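Local structure of carbohydrate kinase, FGGY (Rhodospirillum rubrum, 3IFR) at residues 52-55 and 56-60; 175-178 and 179-183; 194-197 and 198-201. The protein probably phosphorylates D-xylulose as a sugar kinase of the FGGY family, whose two domains share the actin-like ATPase fold. One frame throughout, in Å; residues are numbered along the deposited sequence.

How the contacts relate
All three contacts lie in the N-terminal FGGY domain and follow one another along the chain. Contact 1 is the first turns of helix 52-70, which packs on strand 8-14 of that domain's six-stranded mixed sheet. About 20 Å away, centre to centre, contact 2 carries strand 177-178 into helix 179-185. Helix 163-172 joins the two, touching W55 and W56 of contact 1 and V177 and W181 of contact 2. Contact 3, where helix 197-201 follows the weakly bonded strand 194-195 after E196, is about 12 Å from contact 2 and about 30 Å from contact 1, between centres. The series thus leads from that sheet's flank through a buried strand-to-helix junction to a more exposed one.

Contact 1: 52-55 and 56-60; sequences PAQW and WDNAR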
# COMPACT_ATOMS: atom_id res chain seq x y z
N PRO A 52 6.34 -10.10 16.50
CA PRO A 52 4.86 -10.10 16.56
C PRO A 52 4.31 -9.87 17.98
O PRO A 52 3.17 -9.44 18.18
CB PRO A 52 4.48 -11.50 16.07
CG PRO A 52 5.64 -11.98 15.28
CD PRO A 52 6.88 -11.31 15.85
N ALA A 53 5.14 -10.11 18.97
CA ALA A 53 4.71 -9.88 20.34
C ALA A 53 4.61 -8.39 20.63
O ALA A 53 3.82 -7.97 21.46
CB ALA A 53 5.65 -10.57 21.34
N GLN A 54 5.43 -7.58 19.97
CA GLN A 54 5.25 -6.14 20.08
C GLN A 54 3.95 -5.63 19.37
O GLN A 54 3.25 -4.74 19.91
CB GLN A 54 6.49 -5.42 19.58
CG GLN A 54 6.62 -3.97 20.06
CD GLN A 54 7.64 -3.24 19.24
OE1 GLN A 54 7.83 -3.55 18.07
NE2 GLN A 54 8.34 -2.29 19.86
N TRP A 55 3.62 -6.19 18.21
CA TRP A 55 2.34 -5.85 17.59
C TRP A 55 1.23 -6.06 18.65
O TRP A 55 0.40 -5.18 18.90
CB TRP A 55 2.00 -6.65 16.33
CG TRP A 55 3.00 -6.61 15.20
CD1 TRP A 55 3.87 -5.60 14.89
CD2 TRP A 55 3.20 -7.63 14.21
NE1 TRP A 55 4.64 -5.96 13.79
CE2 TRP A 55 4.22 -7.19 13.35
CE3 TRP A 55 2.61 -8.89 13.98
CZ2 TRP A 55 4.66 -7.95 12.27
CZ3 TRP A 55 3.05 -9.63 12.92
CH2 TRP A 55 4.06 -9.17 12.07
N TRP A 56 1.25 -7.21 19.29
CA TRP A 56 0.16 -7.62 20.18
C TRP A 56 0.13 -6.75 21.41
O TRP A 56 -0.93 -6.34 21.88
CB TRP A 56 0.30 -9.08 20.59
CG TRP A 56 -0.73 -9.51 21.56
CD1 TRP A 56 -0.51 -9.99 22.81
CD2 TRP A 56 -2.16 -9.44 21.40
NE1 TRP A 56 -1.70 -10.27 23.43
CE2 TRP A 56 -2.74 -9.94 22.60
CE3 TRP A 56 -3.01 -9.02 20.37
CZ2 TRP A 56 -4.12 -10.05 22.79
CZ3 TRP A 56 -4.41 -9.13 20.57
CH2 TRP A 56 -4.94 -9.65 21.77
N ASP A 57 1.31 -6.47 21.95
CA ASP A 57 1.41 -5.55 23.05
C ASP A 57 1.00 -4.15 22.69
O ASP A 57 0.27 -3.51 23.43
CB ASP A 57 2.81 -5.53 23.63
CG ASP A 57 2.77 -5.74 25.09
OD1 ASP A 57 3.05 -4.76 25.82
OD2 ASP A 57 2.38 -6.88 25.49
N ASN A 58 1.51 -3.65 21.56
CA ASN A 58 1.00 -2.39 20.98
C ASN A 58 -0.52 -2.43 20.86
O ASN A 58 -1.21 -1.54 21.35
CB ASN A 58 1.62 -2.10 19.62
CG ASN A 58 3.02 -1.46 19.68
OD1 ASN A 58 3.56 -1.08 18.64
ND2 ASN A 58 3.60 -1.34 20.86
N ALA A 59 -1.08 -3.51 20.29
CA ALA A 59 -2.54 -3.54 20.07
C ALA A 59 -3.35 -3.48 21.38
O ALA A 59 -4.33 -2.79 21.46
CB ALA A 59 -2.96 -4.75 19.23
N ARG A 60 -2.96 -4.26 22.38
CA ARG A 60 -3.58 -4.19 23.69
C ARG A 60 -3.55 -2.81 24.24
O ARG A 60 -4.55 -2.34 24.74
CB ARG A 60 -2.81 -5.08 24.66
CG ARG A 60 -3.10 -6.56 24.48
CD ARG A 60 -2.19 -7.36 25.31
NE ARG A 60 -2.56 -7.21 26.72
CZ ARG A 60 -1.72 -7.38 27.74
NH1 ARG A 60 -0.44 -7.67 27.52
NH2 ARG A 60 -2.17 -7.22 28.98
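W56, D57, N58 and A59 each give their backbone N-H to the carbonyl four residues earlier, which makes 52-60 the opening turns of an alpha-helix, helix 52-70 of the actin-like N-terminal domain. The bonds shorten along the turn. The first, from W56 N to P52 O, measures 3.1 Å. By the fourth, from A59 N to W55 O, the distance has come down to 2.6 Å. Just before them, the side chain of D51 accepts a hydrogen bond from A53 N at the start of the helix.

Apolar packing is shared between two indoles that leave the helix in different directions. With CG of W55 set beside its own backbone N (chi1 -56°), the ring turns back toward the start of the helix and receives P52 CA on one face, toward the rim. Its NE1 donates to E50, and the ring also meets I14 of strand 8-14 and residues S163 and I167 of helix 163-172. W56 swings CG anti to its backbone N (chi1 176°), and its indole lies along the helix, where R60 CG covers one face off-centre. W56 also touches L170 of helix 163-172 and L230 of helix 225-231.

Among the polar side chains, Q54 and N58 run side by side, one turn apart, and Q54 OE1 is taken up by the backbone N of T39. R60 donates through NE to L230 O, while its NH1 forms a long salt bridge with D57 OD2 at 3.6 Å.

Contact 2: 175-178 and 179-183; sequences RVVD and RNWAL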
# COMPACT_ATOMS: atom_id res chain seq x y z
N ARG A 175 -8.71 -19.46 12.96
CA ARG A 175 -7.48 -19.61 12.21
C ARG A 175 -7.73 -19.36 10.73
O ARG A 175 -8.15 -20.26 10.03
CB ARG A 175 -6.93 -21.01 12.43
CG ARG A 175 -5.45 -21.18 12.12
CD ARG A 175 -5.12 -22.69 12.07
NE ARG A 175 -3.82 -22.96 11.49
CZ ARG A 175 -3.66 -23.55 10.32
NH1 ARG A 175 -4.72 -23.91 9.62
NH2 ARG A 175 -2.45 -23.78 9.86
N VAL A 176 -7.50 -18.14 10.25
CA VAL A 176 -7.67 -17.83 8.83
C VAL A 176 -6.64 -16.82 8.38
O VAL A 176 -5.97 -16.21 9.20
CB VAL A 176 -9.09 -17.26 8.50
CG1 VAL A 176 -10.21 -18.22 8.98
CG2 VAL A 176 -9.26 -15.80 9.03
N VAL A 177 -6.49 -16.65 7.07
CA VAL A 177 -5.80 -15.47 6.56
C VAL A 177 -6.67 -14.67 5.57
O VAL A 177 -7.53 -15.23 4.90
CB VAL A 177 -4.47 -15.85 5.91
CG1 VAL A 177 -3.54 -16.34 6.97
CG2 VAL A 177 -4.67 -16.88 4.82
N ASP A 178 -6.44 -13.36 5.51
CA ASP A 178 -7.01 -12.50 4.47
C ASP A 178 -6.70 -13.13 3.10
O ASP A 178 -5.54 -13.56 2.84
CB ASP A 178 -6.34 -11.13 4.59
CG ASP A 178 -6.94 -10.07 3.70
OD1 ASP A 178 -7.90 -10.34 2.95
OD2 ASP A 178 -6.42 -8.93 3.75
N ARG A 179 -7.73 -13.20 2.25
CA ARG A 179 -7.57 -13.47 0.83
C ARG A 179 -6.37 -12.68 0.29
O ARG A 179 -5.61 -13.16 -0.52
CB ARG A 179 -8.82 -12.98 0.04
CG ARG A 179 -10.11 -13.83 0.14
CD ARG A 179 -11.21 -13.38 -0.90
NE ARG A 179 -11.55 -11.94 -0.79
CZ ARG A 179 -12.49 -11.30 -1.51
NH1 ARG A 179 -12.70 -10.01 -1.31
NH2 ARG A 179 -13.22 -11.93 -2.40
N ASN A 180 -6.26 -11.42 0.70
CA ASN A 180 -5.27 -10.58 0.06
C ASN A 180 -3.83 -10.92 0.50
O ASN A 180 -2.89 -10.80 -0.27
CB ASN A 180 -5.61 -9.11 0.32
CG ASN A 180 -6.49 -8.49 -0.77
OD1 ASN A 180 -6.32 -8.75 -1.97
ND2 ASN A 180 -7.42 -7.63 -0.35
N TRP A 181 -3.68 -11.32 1.76
CA TRP A 181 -2.41 -11.84 2.20
C TRP A 181 -2.03 -13.06 1.32
O TRP A 181 -0.91 -13.15 0.79
CB TRP A 181 -2.44 -12.18 3.70
CG TRP A 181 -1.15 -12.69 4.19
CD1 TRP A 181 -0.10 -11.95 4.66
CD2 TRP A 181 -0.73 -14.06 4.23
NE1 TRP A 181 0.94 -12.78 4.98
CE2 TRP A 181 0.58 -14.08 4.73
CE3 TRP A 181 -1.34 -15.28 3.89
CZ2 TRP A 181 1.30 -15.27 4.90
CZ3 TRP A 181 -0.64 -16.45 4.06
CH2 TRP A 181 0.67 -16.45 4.55
N ALA A 182 -2.99 -13.98 1.13
CA ALA A 182 -2.74 -15.18 0.35
C ALA A 182 -2.48 -14.90 -1.15
O ALA A 182 -1.65 -15.56 -1.79
CB ALA A 182 -3.89 -16.18 0.55
N LEU A 183 -3.17 -13.92 -1.70
CA LEU A 183 -2.99 -13.51 -3.09
C LEU A 183 -1.66 -12.77 -3.29
O LEU A 183 -0.86 -13.12 -4.15
CB LEU A 183 -4.14 -12.58 -3.46
CG LEU A 183 -4.79 -12.57 -4.85
CD1 LEU A 183 -5.04 -11.09 -5.36
CD2 LEU A 183 -4.04 -13.38 -5.86
O HOH W 1 -7.78 -7.24 2.25
O HOH W 2 -10.08 -10.26 1.39
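The backbone leaves the extended conformation at D178 and turns at once into helix 179-185, whose first full turn is closed by A182 N donating to D178 O (3.1 Å, N-H...O 166°). D178 is the N-cap. Its CG stands anti to the backbone N (chi1 -173°), which carries the carboxylate over the start of the helix, and OD1 accepts the N-H of N180, two residues on, at 3.0 Å in an almost straight bond. That N-H comes from above the carboxylate plane, 82° out of it.

Two waters widen the grip on this buried carboxylate. One donates to D178 OD2 at 2.6 Å and accepts from N180 ND2, bridging two side chains that run alongside each other with their planes steeply turned. The second donates to OD1 and accepts from R179 NE, in the plane of the guanidinium group. Y164 OH provides a further hydrogen bond to OD2, Y288 N binds N180 OD1, and R179 makes a cation-pi contact with the Y288 ring.

Apolar packing joins V177 to W181, the valine reaching the six-membered part of the indole obliquely, with V177 CB 3.8 Å from W181 CE3. V177 CG2 also approaches A182 CB at 4.4 Å. W181 NE1 donates to A88 O. Together these interactions form a strand-to-helix junction with an aspartate N-cap at the last residue of strand 177-178, which pairs in parallel with strand 213-214.

Contact 3: 194-197 and 198-201; sequences TVEA and DLVA
V195 and V200 meet through single methyls, V195 CG1 lying 3.5 Å from V200 CG2 as the two side chains cross at a slant. V195 places CG1 anti to its backbone N (chi1 172°), which turns this branch toward the helix. A second apolar touch joins E196 and L199: the aliphatic part of the glutamate lies against one leucine methyl, with E196 CB 3.8 Å from L199 CD1 and CG at a similar distance.

The backbone bonds start the helix. E196, at the N-cap position, offers its carbonyl twice, to V200 N at 3.0 Å in a nearly straight bond and to L199 N at 2.9 Å in a weak, bent one. A197 O then receives A201 N at 2.8 Å, also almost straight.

Both acidic ends find partners outside the helix. E196 turns about its CB-CG bond (chi2 -82°), and OE2 bonds to OG of the preceding S192, which T194 OG1 also reaches. D198 OD2 makes a salt bridge with R129 NH2 of helix 123-130.

In the fold, this short helix follows the weakly bonded strand 194-195 after the single residue E196; the strand pairs with strand 188-189 in a two-stranded antiparallel sheet. The helix contacts F126 and R129 of helix 123-130 through L199, and the loops at F187, I205 and V210 through the buried V200.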
# COMPACT_ATOMS: atom_id res chain seq x y z
N THR A 194 -9.36 -19.24 -4.36
CA THR A 194 -9.07 -20.02 -3.17
C THR A 194 -7.60 -20.42 -3.13
O THR A 194 -6.87 -20.26 -4.13
CB THR A 194 -9.98 -21.27 -3.10
OG1 THR A 194 -9.71 -22.12 -4.22
CG2 THR A 194 -11.45 -20.85 -3.14
N VAL A 195 -7.17 -20.91 -1.98
CA VAL A 195 -5.79 -21.36 -1.83
C VAL A 195 -5.65 -22.64 -2.64
O VAL A 195 -6.47 -23.54 -2.50
CB VAL A 195 -5.44 -21.59 -0.36
CG1 VAL A 195 -4.07 -22.23 -0.24
CG2 VAL A 195 -5.48 -20.25 0.38
N GLU A 196 -4.66 -22.68 -3.52
CA GLU A 196 -4.42 -23.86 -4.35
C GLU A 196 -3.25 -24.75 -3.87
O GLU A 196 -2.17 -24.24 -3.48
CB GLU A 196 -4.15 -23.41 -5.77
CG GLU A 196 -5.21 -22.45 -6.31
CD GLU A 196 -6.41 -23.20 -6.83
OE1 GLU A 196 -6.49 -24.44 -6.63
OE2 GLU A 196 -7.28 -22.55 -7.43
N ALA A 197 -3.46 -26.06 -3.89
CA ALA A 197 -2.47 -27.01 -3.40
C ALA A 197 -1.15 -26.80 -4.16
O ALA A 197 -0.11 -26.49 -3.60
CB ALA A 197 -2.97 -28.40 -3.61
N ASP A 198 -1.24 -27.06 -5.44
CA ASP A 198 -0.40 -26.51 -6.45
C ASP A 198 0.49 -25.35 -5.96
O ASP A 198 1.70 -25.45 -5.98
CB ASP A 198 -1.41 -25.99 -7.49
CG ASP A 198 -0.79 -25.76 -8.80
OD1 ASP A 198 0.30 -26.30 -9.07
OD2 ASP A 198 -1.36 -25.01 -9.58
N LEU A 199 -0.11 -24.23 -5.56
CA LEU A 199 0.64 -23.01 -5.28
C LEU A 199 1.37 -23.09 -3.96
O LEU A 199 2.50 -22.63 -3.85
CB LEU A 199 -0.28 -21.79 -5.31
CG LEU A 199 -0.60 -21.43 -6.77
CD1 LEU A 199 -1.84 -20.57 -6.89
CD2 LEU A 199 0.62 -20.81 -7.49
N VAL A 200 0.72 -23.64 -2.95
CA VAL A 200 1.39 -23.87 -1.68
C VAL A 200 2.58 -24.84 -1.84
O VAL A 200 3.67 -24.59 -1.34
CB VAL A 200 0.40 -24.37 -0.61
CG1 VAL A 200 1.09 -24.50 0.70
CG2 VAL A 200 -0.75 -23.39 -0.50
N ALA A 201 2.39 -25.91 -2.59
CA ALA A 201 3.49 -26.85 -2.86
C ALA A 201 4.77 -26.15 -3.31
O ALA A 201 5.83 -26.57 -2.95
CB ALA A 201 3.08 -27.94 -3.88